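Local coordinates for uncharacterized conserved protein (Pseudomonas syringae pv. tomato, PDB 3ERM) that is of unknown function but belongs to the YebG family and assembles as a pair of largely helical subunits, at residues A[67-72]-A[78-83]. Residues are numbered along the deposited sequence; the frame is centred on the assembly and turned at random.
Sequences AVFAAA and TALSEL
Leu80 reaches over the ring of Phe69. Leu80 CD2 lies 3.9 Å from the centroid of the Phe69 ring and 26° off the ring normal, a CH-pi contact over one face. The methyl sits off centre, toward the rim, nearest Phe69 CE2 and Phe69 CD2. The Leu80 side chain runs nearly perpendicular to that of Phe69. Leu80 has CG anti to its carbonyl carbon (chi1 -60°), which brings its branch point back to the helix. There, Ala72 CB packs 3.5 Å from Leu80 CG and equally close to Leu80 CD2, so one branch touches both the alanine methyl and the ring.

Leu83, three residues on and just past the 3-10 segment, packs against Phe69 and Val68. Its CD1 lies mainly against the ring and its CD2 mainly against Val68. Leu83 CD1 approaches Phe69 CZ obliquely at 3.9 Å, while Leu83 CD2 packs 3.6 Å from Val68 CG1. Val68 and Leu83 lie alongside each other, running in opposite senses. With CG1 opposite the backbone N (chi1 172°), Val68 points this methyl at 78-83, where it also lies 3.3 Å from Ala79 O. That carbonyl accepts the backbone hydrogen bond from Glu82 N within the 3-10 segment. Further along the helix, Ala71 CB and Ala79 CB meet at 4.0 Å; these short side chains let the backbones come near, with Ala72 CA and Ala79 CA 5.2 Å apart.

Phe69 and Leu83 also touch helix 52-63, through Met62 and Tyr61. The second subunit adds its Leu39 against Phe69, its Leu38 against Leu80 and its Val42 against Leu83. Helix 66-74 is followed by a short loop and a 3-10 segment that folds back against it, and the apolar interior continues into the dimer interface.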
# COMPACT_ATOMS: atom_id res chain seq x y z
N ALA A 67 -5.18 0.96 -8.60
CA ALA A 67 -4.97 -0.01 -9.67
C ALA A 67 -3.48 -0.31 -9.90
O ALA A 67 -3.12 -1.43 -10.23
CB ALA A 67 -5.67 0.42 -11.00
N VAL A 68 -2.63 0.68 -9.71
CA VAL A 68 -1.19 0.45 -9.87
C VAL A 68 -0.64 -0.33 -8.69
O VAL A 68 0.26 -1.18 -8.86
CB VAL A 68 -0.42 1.72 -10.12
CG1 VAL A 68 1.06 1.44 -10.08
CG2 VAL A 68 -0.81 2.31 -11.48
N PHE A 69 -1.19 -0.07 -7.50
CA PHE A 69 -0.80 -0.83 -6.31
C PHE A 69 -1.32 -2.27 -6.35
O PHE A 69 -0.57 -3.20 -6.06
CB PHE A 69 -1.14 -0.08 -5.02
CG PHE A 69 -0.18 1.08 -4.72
CD1 PHE A 69 -0.41 2.35 -5.24
CD2 PHE A 69 0.95 0.89 -3.94
CE1 PHE A 69 0.48 3.40 -4.99
CE2 PHE A 69 1.85 1.95 -3.66
CZ PHE A 69 1.61 3.20 -4.19
N ALA A 70 -2.58 -2.47 -6.76
CA ALA A 70 -3.13 -3.81 -6.94
C ALA A 70 -2.24 -4.65 -7.86
O ALA A 70 -1.96 -5.83 -7.58
CB ALA A 70 -4.53 -3.75 -7.47
N ALA A 71 -1.78 -4.05 -8.95
CA ALA A 71 -0.90 -4.77 -9.89
C ALA A 71 0.46 -5.05 -9.23
O ALA A 71 0.99 -6.15 -9.33
CB ALA A 71 -0.71 -3.98 -11.19
N ALA A 72 0.99 -4.05 -8.52
CA ALA A 72 2.26 -4.22 -7.80
C ALA A 72 2.21 -5.42 -6.84
O ALA A 72 3.06 -6.30 -6.92
CB ALA A 72 2.65 -2.93 -7.04
N THR A 78 7.30 -4.29 -10.00
CA THR A 78 7.75 -3.29 -10.96
C THR A 78 6.66 -2.40 -11.53
O THR A 78 6.96 -1.38 -12.15
CB THR A 78 8.49 -3.93 -12.12
OG1 THR A 78 7.62 -4.88 -12.77
CG2 THR A 78 9.75 -4.63 -11.63
N ALA A 79 5.40 -2.75 -11.35
CA ALA A 79 4.36 -1.91 -11.91
C ALA A 79 4.30 -0.52 -11.23
O ALA A 79 3.74 0.43 -11.77
CB ALA A 79 3.04 -2.62 -11.87
N LEU A 80 4.92 -0.41 -10.05
CA LEU A 80 5.04 0.87 -9.31
C LEU A 80 5.85 1.91 -10.09
O LEU A 80 5.68 3.10 -9.90
CB LEU A 80 5.68 0.65 -7.95
CG LEU A 80 4.95 -0.28 -6.99
CD1 LEU A 80 5.93 -0.67 -5.93
CD2 LEU A 80 3.67 0.39 -6.37
N SER A 81 6.73 1.43 -10.96
CA SER A 81 7.29 2.25 -12.02
C SER A 81 6.30 3.07 -12.84
O SER A 81 6.68 4.09 -13.40
CB SER A 81 8.08 1.41 -13.00
OG SER A 81 9.44 1.61 -12.71
N GLU A 82 5.05 2.61 -12.93
CA GLU A 82 4.01 3.34 -13.68
C GLU A 82 3.45 4.56 -12.93
O GLU A 82 2.70 5.35 -13.50
CB GLU A 82 2.88 2.40 -14.13
CG GLU A 82 3.33 1.28 -15.06
CD GLU A 82 2.22 0.29 -15.41
OE1 GLU A 82 1.03 0.68 -15.35
OE2 GLU A 82 2.57 -0.86 -15.75
N LEU A 83 3.78 4.71 -11.66
CA LEU A 83 3.41 5.89 -10.88
C LEU A 83 4.28 7.05 -11.35
O LEU A 83 5.50 6.94 -11.34
CB LEU A 83 3.64 5.64 -9.40
CG LEU A 83 2.88 4.49 -8.74
CD1 LEU A 83 3.46 4.32 -7.38
CD2 LEU A 83 1.38 4.80 -8.70